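Local coordinates for predicted DNA-binding transcriptional regulator (Aliivibrio fischeri ES114, PDB 7DWO), which probably binds regulatory DNA as a LysR-type transcription factor, with a winged helix-turn-helix domain joined to an effector-binding domain, at residues Ala142-Leu147 against Arg272-Leu277; Thr167-Val172 against Leu262-Glu267; Gly179-Asp184 against Lys253-Gly258. The protein carries 1 engineered substitution. All blocks are in the same frame, centred on the assembly; numbering follows the deposited sequence.

Contact 1: Ala142-Leu147 against Arg272-Leu277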
ATOM      1  N   ALA A 142     -18.802   8.424   9.016  1.00 40.72           N
ATOM      2  CA  ALA A 142     -18.492   7.695  10.239  1.00 46.25           C
ATOM      3  C   ALA A 142     -18.579   8.582  11.472  1.00 53.41           C
ATOM      4  O   ALA A 142     -18.779   8.069  12.579  1.00 65.66           O
ATOM      5  CB  ALA A 142     -17.100   7.069  10.141  1.00 44.51           C
ATOM      6  N   CYS A 143     -18.421   9.894  11.306  1.00 51.81           N
ATOM      7  CA  CYS A 143     -18.655  10.861  12.366  1.00 61.04           C
ATOM      8  C   CYS A 143     -19.291  12.103  11.762  1.00 56.67           C
ATOM      9  O   CYS A 143     -19.049  12.442  10.600  1.00 51.62           O
ATOM     10  CB  CYS A 143     -17.362  11.235  13.106  1.00 60.85           C
ATOM     11  SG  CYS A 143     -16.200  12.210  12.131  1.00 53.80           S
ATOM     12  N   ASP A 144     -20.113  12.775  12.566  1.00 49.73           N
ATOM     13  CA  ASP A 144     -20.859  13.946  12.126  1.00 42.53           C
ATOM     14  C   ASP A 144     -20.035  15.226  12.228  1.00 43.73           C
ATOM     15  O   ASP A 144     -19.971  16.007  11.274  1.00 39.11           O
ATOM     16  CB  ASP A 144     -22.144  14.075  12.949  1.00 44.74           C
ATOM     17  CG  ASP A 144     -22.977  12.808  12.934  1.00 50.63           C
ATOM     18  OD1 ASP A 144     -23.097  12.186  11.856  1.00 55.18           O
ATOM     19  OD2 ASP A 144     -23.507  12.426  13.999  1.00 49.14           O
ATOM     20  N   ILE A 145     -19.404  15.456  13.377  1.00 44.78           N
ATOM     21  CA  ILE A 145     -18.640  16.670  13.627  1.00 39.40           C
ATOM     22  C   ILE A 145     -17.256  16.282  14.125  1.00 42.52           C
ATOM     23  O   ILE A 145     -17.075  15.256  14.788  1.00 48.89           O
ATOM     24  CB  ILE A 145     -19.354  17.599  14.636  1.00 36.31           C
ATOM     25  CG1 ILE A 145     -20.811  17.820  14.215  1.00 33.90           C
ATOM     26  CG2 ILE A 145     -18.639  18.937  14.745  1.00 31.44           C
ATOM     27  CD1 ILE A 145     -21.578  18.754  15.121  1.00 40.71           C
ATOM     28  N   LEU A 146     -16.270  17.114  13.796  1.00 47.97           N
ATOM     29  CA  LEU A 146     -14.868  16.861  14.111  1.00 47.07           C
ATOM     30  C   LEU A 146     -14.329  18.038  14.914  1.00 40.73           C
ATOM     31  O   LEU A 146     -14.183  19.140  14.381  1.00 44.90           O
ATOM     32  CB  LEU A 146     -14.066  16.658  12.827  1.00 43.94           C
ATOM     33  CG  LEU A 146     -12.593  16.273  12.936  1.00 50.30           C
ATOM     34  CD1 LEU A 146     -12.455  14.956  13.653  1.00 58.11           C
ATOM     35  CD2 LEU A 146     -11.980  16.183  11.556  1.00 58.07           C
ATOM     36  N   LEU A 147     -14.040  17.813  16.193  1.00 41.50           N
ATOM     37  CA  LEU A 147     -13.454  18.846  17.048  1.00 29.25           C
ATOM     38  C   LEU A 147     -11.940  18.715  16.965  1.00 32.60           C
ATOM     39  O   LEU A 147     -11.347  17.844  17.606  1.00 48.47           O
ATOM     40  CB  LEU A 147     -13.941  18.707  18.484  1.00 29.80           C
ATOM     41  CG  LEU A 147     -15.435  18.923  18.705  1.00 44.15           C
ATOM     42  CD1 LEU A 147     -15.750  18.983  20.192  1.00 46.71           C
ATOM     43  CD2 LEU A 147     -15.878  20.190  17.998  1.00 48.96           C
ATOM     44  N   ARG A 272     -17.182  19.783   9.561  1.00 38.33           N
ATOM     45  CA  ARG A 272     -18.242  18.905   9.093  1.00 38.26           C
ATOM     46  C   ARG A 272     -18.131  18.783   7.581  1.00 42.73           C
ATOM     47  O   ARG A 272     -17.437  19.562   6.923  1.00 50.14           O
ATOM     48  CB  ARG A 272     -19.626  19.422   9.504  1.00 35.71           C
ATOM     49  CG  ARG A 272     -19.917  20.838   9.041  1.00 45.25           C
ATOM     50  CD  ARG A 272     -21.283  21.313   9.508  1.00 47.67           C
ATOM     51  NE  ARG A 272     -22.370  20.599   8.846  1.00 48.89           N
ATOM     52  CZ  ARG A 272     -23.657  20.776   9.126  1.00 54.01           C
ATOM     53  NH1 ARG A 272     -24.021  21.642  10.060  1.00 56.70           N
ATOM     54  NH2 ARG A 272     -24.580  20.085   8.473  1.00 61.09           N
ATOM     55  N   TYR A 273     -18.818  17.789   7.037  1.00 39.30           N
ATOM     56  CA  TYR A 273     -18.848  17.563   5.597  1.00 45.43           C
ATOM     57  C   TYR A 273     -20.255  17.558   5.026  1.00 49.15           C
ATOM     58  O   TYR A 273     -20.475  18.096   3.938  1.00 48.95           O
ATOM     59  CB  TYR A 273     -18.151  16.238   5.254  1.00 45.84           C
ATOM     60  CG  TYR A 273     -18.100  15.941   3.773  1.00 51.47           C
ATOM     61  CD1 TYR A 273     -17.192  16.589   2.947  1.00 50.09           C
ATOM     62  CD2 TYR A 273     -18.959  15.009   3.201  1.00 50.92           C
ATOM     63  CE1 TYR A 273     -17.142  16.322   1.592  1.00 51.24           C
ATOM     64  CE2 TYR A 273     -18.914  14.735   1.846  1.00 48.35           C
ATOM     65  CZ  TYR A 273     -18.004  15.394   1.047  1.00 51.87           C
ATOM     66  OH  TYR A 273     -17.954  15.126  -0.302  1.00 62.41           O
ATOM     67  N   GLN A 274     -21.215  16.969   5.735  1.00 49.42           N
ATOM     68  CA  GLN A 274     -22.586  16.928   5.251  1.00 46.34           C
ATOM     69  C   GLN A 274     -23.225  18.306   5.341  1.00 48.06           C
ATOM     70  O   GLN A 274     -23.071  19.018   6.337  1.00 44.64           O
ATOM     71  CB  GLN A 274     -23.400  15.918   6.054  1.00 47.99           C
ATOM     72  CG  GLN A 274     -22.796  14.527   6.080  1.00 59.75           C
ATOM     73  CD  GLN A 274     -23.584  13.571   6.949  1.00 71.93           C
ATOM     74  OE1 GLN A 274     -24.769  13.331   6.712  1.00 73.58           O
ATOM     75  NE2 GLN A 274     -22.931  13.025   7.969  1.00 69.28           N
ATOM     76  N   ALA A 275     -23.950  18.681   4.286  1.00 50.61           N
ATOM     77  CA  ALA A 275     -24.582  19.996   4.258  1.00 58.65           C
ATOM     78  C   ALA A 275     -25.761  20.077   5.218  1.00 62.94           C
ATOM     79  O   ALA A 275     -26.056  21.157   5.742  1.00 57.84           O
ATOM     80  CB  ALA A 275     -25.030  20.333   2.837  1.00 54.53           C
ATOM     81  N   ARG A 276     -26.443  18.958   5.461  1.00 68.16           N
ATOM     82  CA  ARG A 276     -27.627  18.934   6.316  1.00 67.41           C
ATOM     83  C   ARG A 276     -27.576  17.681   7.179  1.00 71.72           C
ATOM     84  O   ARG A 276     -27.719  16.566   6.668  1.00 74.37           O
ATOM     85  CB  ARG A 276     -28.909  18.974   5.485  1.00 62.05           C
ATOM     86  CG  ARG A 276     -29.148  20.300   4.777  1.00 71.11           C
ATOM     87  CD  ARG A 276     -30.292  20.208   3.777  1.00 81.15           C
ATOM     88  NE  ARG A 276     -30.559  21.495   3.140  1.00 88.22           N
ATOM     89  CZ  ARG A 276     -31.426  21.675   2.147  1.00101.91           C
ATOM     90  NH1 ARG A 276     -32.112  20.646   1.669  1.00108.51           N
ATOM     91  NH2 ARG A 276     -31.604  22.883   1.631  1.00103.23           N
ATOM     92  N   LEU A 277     -27.371  17.866   8.480  1.00 65.07           N
ATOM     93  CA  LEU A 277     -27.386  16.770   9.435  1.00 57.93           C
ATOM     94  C   LEU A 277     -28.780  16.609  10.034  1.00 58.64           C
ATOM     95  O   LEU A 277     -29.686  17.413   9.803  1.00 59.69           O
ATOM     96  CB  LEU A 277     -26.361  17.008  10.545  1.00 50.96           C
ATOM     97  CG  LEU A 277     -24.874  16.930  10.195  1.00 48.50           C
ATOM     98  CD1 LEU A 277     -24.028  17.382  11.374  1.00 42.25           C
ATOM     99  CD2 LEU A 277     -24.496  15.518   9.779  1.00 55.07           C
TER

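Contact 2: Thr167-Val172 against Leu262-Glu267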
ATOM      1  N   THR A 167      -6.690  30.242  21.300  1.00 50.40           N
ATOM      2  CA  THR A 167      -5.998  30.340  22.576  1.00 51.11           C
ATOM      3  C   THR A 167      -4.494  30.225  22.339  1.00 50.93           C
ATOM      4  O   THR A 167      -3.988  30.502  21.245  1.00 47.20           O
ATOM      5  CB  THR A 167      -6.493  29.268  23.547  1.00 60.18           C
ATOM      6  OG1 THR A 167      -6.332  27.974  22.954  1.00 60.06           O
ATOM      7  CG2 THR A 167      -7.961  29.491  23.885  1.00 71.25           C
ATOM      8  N   GLU A 168      -3.770  29.791  23.369  1.00 48.67           N
ATOM      9  CA  GLU A 168      -2.321  29.753  23.277  1.00 50.02           C
ATOM     10  C   GLU A 168      -1.739  28.661  24.166  1.00 50.42           C
ATOM     11  O   GLU A 168      -2.265  28.350  25.240  1.00 52.76           O
ATOM     12  CB  GLU A 168      -1.705  31.122  23.623  1.00 53.08           C
ATOM     13  CG  GLU A 168      -2.114  31.751  24.950  1.00 60.14           C
ATOM     14  CD  GLU A 168      -1.538  33.155  25.105  1.00 68.21           C
ATOM     15  OE1 GLU A 168      -1.084  33.724  24.088  1.00 67.21           O
ATOM     16  OE2 GLU A 168      -1.532  33.688  26.236  1.00 69.95           O
ATOM     17  N   LEU A 169      -0.657  28.067  23.668  1.00 46.99           N
ATOM     18  CA  LEU A 169       0.166  27.141  24.428  1.00 38.23           C
ATOM     19  C   LEU A 169       1.114  27.925  25.320  1.00 51.73           C
ATOM     20  O   LEU A 169       1.804  28.843  24.856  1.00 54.44           O
ATOM     21  CB  LEU A 169       0.966  26.242  23.486  1.00 42.66           C
ATOM     22  CG  LEU A 169       0.209  25.400  22.461  1.00 47.17           C
ATOM     23  CD1 LEU A 169       1.165  24.928  21.377  1.00 54.11           C
ATOM     24  CD2 LEU A 169      -0.456  24.219  23.143  1.00 40.42           C
ATOM     25  N   LEU A 170       1.152  27.556  26.600  1.00 42.04           N
ATOM     26  CA  LEU A 170       1.962  28.213  27.607  1.00 49.07           C
ATOM     27  C   LEU A 170       3.062  27.280  28.077  1.00 47.57           C
ATOM     28  O   LEU A 170       2.774  26.133  28.444  1.00 47.30           O
ATOM     29  CB  LEU A 170       1.094  28.629  28.798  1.00 47.35           C
ATOM     30  CG  LEU A 170      -0.179  29.403  28.455  1.00 51.68           C
ATOM     31  CD1 LEU A 170      -1.054  29.562  29.687  1.00 54.36           C
ATOM     32  CD2 LEU A 170       0.173  30.756  27.866  1.00 41.22           C
ATOM     33  N   PRO A 171       4.322  27.713  28.059  1.00 45.77           N
ATOM     34  CA  PRO A 171       5.388  26.918  28.685  1.00 47.59           C
ATOM     35  C   PRO A 171       5.300  27.038  30.200  1.00 59.38           C
ATOM     36  O   PRO A 171       5.488  28.120  30.760  1.00 64.31           O
ATOM     37  CB  PRO A 171       6.672  27.547  28.135  1.00 50.27           C
ATOM     38  CG  PRO A 171       6.287  28.955  27.817  1.00 50.17           C
ATOM     39  CD  PRO A 171       4.844  28.919  27.392  1.00 47.23           C
ATOM     40  N   VAL A 172       4.998  25.923  30.863  1.00 52.07           N
ATOM     41  CA  VAL A 172       4.742  25.930  32.294  1.00 51.68           C
ATOM     42  C   VAL A 172       5.637  24.914  32.990  1.00 58.53           C
ATOM     43  O   VAL A 172       6.133  23.957  32.386  1.00 56.94           O
ATOM     44  CB  VAL A 172       3.261  25.641  32.619  1.00 47.27           C
ATOM     45  CG1 VAL A 172       2.362  26.693  31.987  1.00 47.92           C
ATOM     46  CG2 VAL A 172       2.879  24.250  32.147  1.00 44.09           C
ATOM     47  N   LEU A 262       7.267  33.244  23.892  1.00 57.67           N
ATOM     48  CA  LEU A 262       7.200  31.795  24.027  1.00 59.89           C
ATOM     49  C   LEU A 262       5.773  31.276  24.139  1.00 63.28           C
ATOM     50  O   LEU A 262       5.563  30.063  24.027  1.00 64.42           O
ATOM     51  CB  LEU A 262       8.020  31.343  25.236  1.00 53.67           C
ATOM     52  CG  LEU A 262       9.518  31.639  25.125  1.00 58.76           C
ATOM     53  CD1 LEU A 262      10.264  31.130  26.345  1.00 63.66           C
ATOM     54  CD2 LEU A 262      10.093  31.040  23.852  1.00 58.40           C
ATOM     55  N   ARG A 263       4.797  32.152  24.363  1.00 65.51           N
ATOM     56  CA  ARG A 263       3.399  31.761  24.242  1.00 59.09           C
ATOM     57  C   ARG A 263       3.061  31.568  22.770  1.00 63.93           C
ATOM     58  O   ARG A 263       3.316  32.452  21.946  1.00 68.21           O
ATOM     59  CB  ARG A 263       2.495  32.823  24.865  1.00 55.01           C
ATOM     60  CG  ARG A 263       2.634  32.956  26.373  1.00 57.63           C
ATOM     61  CD  ARG A 263       1.918  34.200  26.874  1.00 73.38           C
ATOM     62  NE  ARG A 263       1.601  34.132  28.299  1.00 77.32           N
ATOM     63  CZ  ARG A 263       2.448  34.444  29.273  1.00 84.66           C
ATOM     64  NH1 ARG A 263       3.680  34.844  28.986  1.00 87.90           N
ATOM     65  NH2 ARG A 263       2.065  34.354  30.539  1.00 87.81           N
ATOM     66  N   LEU A 264       2.492  30.412  22.432  1.00 53.22           N
ATOM     67  CA  LEU A 264       2.330  30.052  21.027  1.00 53.36           C
ATOM     68  C   LEU A 264       0.859  30.035  20.646  1.00 56.63           C
ATOM     69  O   LEU A 264       0.093  29.240  21.206  1.00 57.43           O
ATOM     70  CB  LEU A 264       2.973  28.696  20.756  1.00 58.07           C
ATOM     71  CG  LEU A 264       4.432  28.623  21.209  1.00 67.27           C
ATOM     72  CD1 LEU A 264       4.992  27.228  21.023  1.00 69.42           C
ATOM     73  CD2 LEU A 264       5.273  29.648  20.463  1.00 73.39           C
ATOM     74  N   PRO A 265       0.417  30.867  19.704  1.00 58.69           N
ATOM     75  CA  PRO A 265      -1.016  30.919  19.377  1.00 57.36           C
ATOM     76  C   PRO A 265      -1.474  29.658  18.655  1.00 50.18           C
ATOM     77  O   PRO A 265      -0.852  29.220  17.684  1.00 54.71           O
ATOM     78  CB  PRO A 265      -1.129  32.155  18.478  1.00 51.74           C
ATOM     79  CG  PRO A 265       0.229  32.290  17.866  1.00 51.54           C
ATOM     80  CD  PRO A 265       1.200  31.842  18.925  1.00 56.42           C
ATOM     81  N   ILE A 266      -2.573  29.076  19.138  1.00 53.23           N
ATOM     82  CA  ILE A 266      -3.211  27.941  18.484  1.00 52.69           C
ATOM     83  C   ILE A 266      -4.697  28.235  18.347  1.00 49.71           C
ATOM     84  O   ILE A 266      -5.273  29.032  19.091  1.00 57.23           O
ATOM     85  CB  ILE A 266      -2.999  26.610  19.240  1.00 46.96           C
ATOM     86  CG1 ILE A 266      -3.586  26.694  20.649  1.00 54.05           C
ATOM     87  CG2 ILE A 266      -1.526  26.242  19.274  1.00 55.86           C
ATOM     88  CD1 ILE A 266      -3.488  25.401  21.426  1.00 62.87           C
ATOM     89  N   GLU A 267      -5.313  27.582  17.368  1.00 44.82           N
ATOM     90  CA  GLU A 267      -6.736  27.724  17.107  1.00 47.61           C
ATOM     91  C   GLU A 267      -7.358  26.345  16.956  1.00 41.78           C
ATOM     92  O   GLU A 267      -6.733  25.423  16.423  1.00 40.80           O
ATOM     93  CB  GLU A 267      -6.994  28.548  15.842  1.00 54.00           C
ATOM     94  CG  GLU A 267      -6.401  29.942  15.869  1.00 55.86           C
ATOM     95  CD  GLU A 267      -6.507  30.635  14.529  1.00 64.56           C
ATOM     96  OE1 GLU A 267      -6.751  29.940  13.519  1.00 64.24           O
ATOM     97  OE2 GLU A 267      -6.351  31.873  14.484  1.00 71.92           O
TER

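Contact 3: Gly179-Asp184 against Lys253-Gly258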
ATOM      1  N   GLY A 179       4.724  28.622  45.755  1.00 82.11           N
ATOM      2  CA  GLY A 179       4.261  29.132  44.481  1.00 77.94           C
ATOM      3  C   GLY A 179       5.341  29.517  43.493  1.00 77.86           C
ATOM      4  O   GLY A 179       5.028  30.165  42.487  1.00 61.89           O
ATOM      5  N   LYS A 180       6.597  29.137  43.740  1.00 81.66           N
ATOM      6  CA  LYS A 180       7.705  29.518  42.866  1.00 81.49           C
ATOM      7  C   LYS A 180       7.942  28.438  41.817  1.00 74.10           C
ATOM      8  O   LYS A 180       7.984  27.250  42.161  1.00 65.31           O
ATOM      9  CB  LYS A 180       8.977  29.736  43.673  1.00 85.06           C
ATOM     10  CG  LYS A 180       8.811  30.682  44.852  1.00102.61           C
ATOM     11  CD  LYS A 180       8.358  32.057  44.391  1.00109.95           C
ATOM     12  CE  LYS A 180       9.384  32.693  43.467  1.00114.65           C
ATOM     13  NZ  LYS A 180       8.852  33.921  42.816  1.00117.91           N
ATOM     14  N   PRO A 181       8.104  28.803  40.545  1.00 68.00           N
ATOM     15  CA  PRO A 181       8.363  27.788  39.512  1.00 57.04           C
ATOM     16  C   PRO A 181       9.698  27.097  39.749  1.00 58.63           C
ATOM     17  O   PRO A 181      10.721  27.749  39.969  1.00 66.63           O
ATOM     18  CB  PRO A 181       8.366  28.598  38.210  1.00 55.26           C
ATOM     19  CG  PRO A 181       8.710  29.987  38.634  1.00 59.33           C
ATOM     20  CD  PRO A 181       8.086  30.165  39.988  1.00 68.44           C
ATOM     21  N   ILE A 182       9.676  25.765  39.706  1.00 56.02           N
ATOM     22  CA  ILE A 182      10.883  24.992  39.986  1.00 63.03           C
ATOM     23  C   ILE A 182      11.880  25.127  38.843  1.00 65.62           C
ATOM     24  O   ILE A 182      13.073  25.370  39.064  1.00 74.81           O
ATOM     25  CB  ILE A 182      10.520  23.523  40.259  1.00 63.61           C
ATOM     26  CG1 ILE A 182       9.676  23.425  41.530  1.00 61.10           C
ATOM     27  CG2 ILE A 182      11.774  22.672  40.371  1.00 59.14           C
ATOM     28  CD1 ILE A 182       9.090  22.061  41.764  1.00 62.95           C
ATOM     29  N   TYR A 183      11.413  24.975  37.609  1.00 56.45           N
ATOM     30  CA  TYR A 183      12.253  25.163  36.437  1.00 57.33           C
ATOM     31  C   TYR A 183      11.978  26.522  35.806  1.00 63.42           C
ATOM     32  O   TYR A 183      10.864  27.050  35.882  1.00 66.65           O
ATOM     33  CB  TYR A 183      12.021  24.058  35.406  1.00 52.81           C
ATOM     34  CG  TYR A 183      12.128  22.654  35.954  1.00 52.45           C
ATOM     35  CD1 TYR A 183      13.365  22.067  36.179  1.00 55.29           C
ATOM     36  CD2 TYR A 183      10.988  21.909  36.235  1.00 49.75           C
ATOM     37  CE1 TYR A 183      13.468  20.781  36.677  1.00 56.80           C
ATOM     38  CE2 TYR A 183      11.080  20.624  36.733  1.00 49.93           C
ATOM     39  CZ  TYR A 183      12.321  20.064  36.951  1.00 54.94           C
ATOM     40  OH  TYR A 183      12.418  18.785  37.446  1.00 55.71           O
ATOM     41  N   ASP A 184      13.008  27.086  35.181  1.00 69.50           N
ATOM     42  CA  ASP A 184      12.894  28.381  34.527  1.00 74.53           C
ATOM     43  C   ASP A 184      13.881  28.429  33.370  1.00 74.51           C
ATOM     44  O   ASP A 184      14.766  27.578  33.245  1.00 72.31           O
ATOM     45  CB  ASP A 184      13.138  29.531  35.511  1.00 78.47           C
ATOM     46  CG  ASP A 184      14.585  29.621  35.962  1.00 91.10           C
ATOM     47  OD1 ASP A 184      15.351  30.401  35.357  1.00 96.50           O
ATOM     48  OD2 ASP A 184      14.958  28.909  36.919  1.00 92.45           O
ATOM     49  N   LYS A 253      -0.261  25.756  41.292  1.00 55.59           N
ATOM     50  CA  LYS A 253       0.425  24.476  41.168  1.00 50.45           C
ATOM     51  C   LYS A 253       1.432  24.508  40.027  1.00 55.16           C
ATOM     52  O   LYS A 253       2.500  23.892  40.119  1.00 47.93           O
ATOM     53  CB  LYS A 253      -0.589  23.352  40.952  1.00 46.68           C
ATOM     54  CG  LYS A 253      -1.509  23.111  42.132  1.00 53.28           C
ATOM     55  CD  LYS A 253      -2.599  22.119  41.773  1.00 55.92           C
ATOM     56  CE  LYS A 253      -3.561  21.917  42.928  1.00 69.25           C
ATOM     57  NZ  LYS A 253      -4.809  21.233  42.487  1.00 72.03           N
ATOM     58  N   VAL A 254       1.103  25.216  38.949  1.00 55.20           N
ATOM     59  CA  VAL A 254       2.011  25.423  37.832  1.00 53.03           C
ATOM     60  C   VAL A 254       2.206  26.922  37.644  1.00 53.16           C
ATOM     61  O   VAL A 254       1.489  27.744  38.215  1.00 46.75           O
ATOM     62  CB  VAL A 254       1.508  24.767  36.531  1.00 39.53           C
ATOM     63  CG1 VAL A 254       1.278  23.278  36.739  1.00 38.46           C
ATOM     64  CG2 VAL A 254       0.242  25.451  36.043  1.00 38.94           C
ATOM     65  N   ALA A 255       3.204  27.268  36.835  1.00 51.19           N
ATOM     66  CA  ALA A 255       3.526  28.660  36.567  1.00 48.85           C
ATOM     67  C   ALA A 255       4.061  28.787  35.151  1.00 49.93           C
ATOM     68  O   ALA A 255       4.795  27.913  34.671  1.00 54.10           O
ATOM     69  CB  ALA A 255       4.553  29.208  37.564  1.00 49.77           C
ATOM     70  N   ILE A 256       3.680  29.883  34.499  1.00 48.58           N
ATOM     71  CA  ILE A 256       4.147  30.203  33.155  1.00 49.71           C
ATOM     72  C   ILE A 256       5.547  30.791  33.250  1.00 49.02           C
ATOM     73  O   ILE A 256       5.801  31.699  34.050  1.00 55.31           O
ATOM     74  CB  ILE A 256       3.187  31.187  32.468  1.00 49.59           C
ATOM     75  CG1 ILE A 256       1.748  30.671  32.538  1.00 48.99           C
ATOM     76  CG2 ILE A 256       3.610  31.426  31.025  1.00 46.60           C
ATOM     77  CD1 ILE A 256       0.717  31.695  32.104  1.00 45.28           C
ATOM     78  N   ILE A 257       6.458  30.283  32.425  1.00 48.74           N
ATOM     79  CA  ILE A 257       7.833  30.754  32.392  1.00 51.95           C
ATOM     80  C   ILE A 257       8.116  31.339  31.012  1.00 58.32           C
ATOM     81  O   ILE A 257       7.364  31.139  30.058  1.00 56.27           O
ATOM     82  CB  ILE A 257       8.837  29.639  32.735  1.00 51.80           C
ATOM     83  CG1 ILE A 257       8.703  28.485  31.740  1.00 59.46           C
ATOM     84  CG2 ILE A 257       8.616  29.146  34.157  1.00 51.58           C
ATOM     85  CD1 ILE A 257       9.597  27.313  32.053  1.00 48.95           C
ATOM     86  N   GLY A 258       9.216  32.078  30.923  1.00 56.79           N
ATOM     87  CA  GLY A 258       9.617  32.678  29.672  1.00 58.75           C
ATOM     88  C   GLY A 258       8.945  34.015  29.417  1.00 60.71           C
ATOM     89  O   GLY A 258       8.228  34.569  30.255  1.00 60.93           O
TER

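Contact 1: Ala142-Leu147 against Arg272-Leu277
The carboxylate of Asp-144 and the side-chain amide of Gln-274 meet at a slant, their planes 60° apart. Asp-144 OD1 and Gln-274 NE2 stand 4.0 Å apart, too far for a hydrogen bond. The other flat group is the guanidinium of Arg-272. Leu-277 CD1 lies over one face, 4.0 Å above the plane and offset toward the rim. At the guanidinium edge, in plane, sits the backbone O of Gln-274. It is gripped side-on by two nitrogens, Arg-272 NE at 3.0 Å and Arg-272 NH2 at 2.8 Å. The bend of the arginine chain at chi3 (-68°) turns the group back onto its own loop.

Leu-277 is the apolar link across the contact. Its CD1 lies 4.1 Å from Asp-144 CB and 4.3 Å from Ile-145 CG1. Near the backbone, Arg-272 CB approaches Asp-144 O at 3.9 Å. The contact sits where strand 145-149 starts and its antiparallel neighbour 264-272 runs out toward helix 279-289. This is the first subdomain of the LysR effector-binding domain, which has a periplasmic-binding-protein-like fold.

Both charged groups find their partners outside the two segments. Asp-144 OD2 accepts from Gln-96 N, and OD1 forms a salt bridge with Lys-64 of the second subunit. Arg-272 pairs with Glu-282 and lies against Trp-285 as a cation-pi partner. The two segments thus meet by packing alone, with no hydrogen bond between them. The arginine ties the turn to helix 279-289, while the aspartate makes one of the links to a second subunit.

Contact 2: Thr167-Val172 against Leu262-Glu267
Leu-169 N donates to Leu-264 O at 2.8 Å, with an N-H...O angle of 160°. The bond is returned by Leu-264 N, which gives to Leu-169 O at 3.0 Å. These two bonds make Leu-169 and Leu-264 a hydrogen-bonded antiparallel pair. Thr-167 and Ile-266 form the next such pair. There Ile-266 N to Thr-167 O is sound, but Thr-167 N to Ile-266 O is weak. Pro-265 has no N-H to give. It falls at the non-hydrogen-bonded position opposite Glu-168, where none is needed. Its CA approaches Thr-167 O, and Glu-168 CA approaches Leu-264 O at 3.2 Å, both as CA-H...O contacts.

Strands 160-174 and 264-272 are the two long crossover strands of the LysR effector-binding domain. They run between its two subdomains, and this contact lies at their second-subdomain end, where 160-174 arrives and 264-272 sets out. Strand 238-241 flanks 160-174. Leu-170 bonds to its Leu-240 and Val-172 to its Ala-238, while Glu-168 bonds to Ala-242 just beyond it.

Thr-167, Leu-169, Leu-264 and Ile-266 share one face of the sheet. Leu-169 and Ile-266 cross at about a right angle, with Leu-169 CD1 3.7 Å from Ile-266 CG2. Ile-266 CG1 stands between its backbone N and carbonyl carbon (chi1 60°), which brings CD1 to Leu-169 CD2 at 3.7 Å. Farther along, Pro-171 CG packs on Leu-262 CB at 3.9 Å. Glu-168 points to the opposite face. Its OE2 lies at the edge of the Arg-263 guanidinium, 3.8 Å from NE, a long salt bridge. Leu-170 CD2 touches the chain of the same arginine, 3.6 Å from its CG.

Contact 3: Gly179-Asp184 against Lys253-Gly258
Apolar contacts join the two segments. Pro-181 CB touches Ala-255 CB at 3.9 Å and Ile-257 CG2 at 4.1 Å. The proline ring thus meets two alternate residues of the 253-258 segment, whose side chains both point at the loop. The residue between them, Ile-256, turns away and packs on Leu-249 of helix 246-250 and on strand 160-174. Ile-257 CD1 also approaches Asp-184 CA at 4.3 Å.

Contacts of carbon with a backbone carbonyl come next. Ile-257 CG2 lies 3.5 Å from Tyr-183 O, and CD1 of the same isoleucine is 4.0 Å from that oxygen. With chi1 at 59°, CG2 lies anti to the isoleucine's own C, and both branches reach the tyrosine oxygen.

Polar bonds lead outside the pair. Tyr-183 O accepts from Ser-173 OG, and Tyr-183 OH bonds to Lys-234 O. Asp-184 OD1 bonds to Ile-186 N. Ala-255 and Ile-257 are bonded through their backbones to Ser-173 and Pro-171 of strand 160-174. Ile-182 bonds likewise to Ala-174, at the end of that strand. Within the loop, Ile-182 CG2 rests over the centre of the Tyr-183 ring, 4.1 Å above its plane.

The contact joins the loop that follows strand 160-174 to the short strand 254-256 paired with that same strand, at the far end of the second subdomain. No hydrogen bond crosses between the segments. Their spacing thus probably rests on aliphatic packing, while both are also bonded to strand 160-174. The Ser-173 OG bond is consistent with holding the carbonyl that Ile-257 packs against.

Overall arrangement
All three contacts lie in the effector-binding domain and reach the same mixed sheet. Contact 2 lies within the chain span between the segments of contact 1, and contact 3 within that of contact 2. The order is therefore 142-147, 167-172, 179-184, then 253-258, 262-267 and 272-277. Contacts 1 and 2 have centres about 28 Å apart, joined by strand 264-272. Contacts 2 and 3 have centres about 15 Å apart and touch through Pro-171 and Ile-257, neighbours on strand 160-174 and the 253-258 segment. The centres of contacts 1 and 3 are about 41 Å apart. The long strands thus connect the first subdomain, beside another subunit, with the far end of the second.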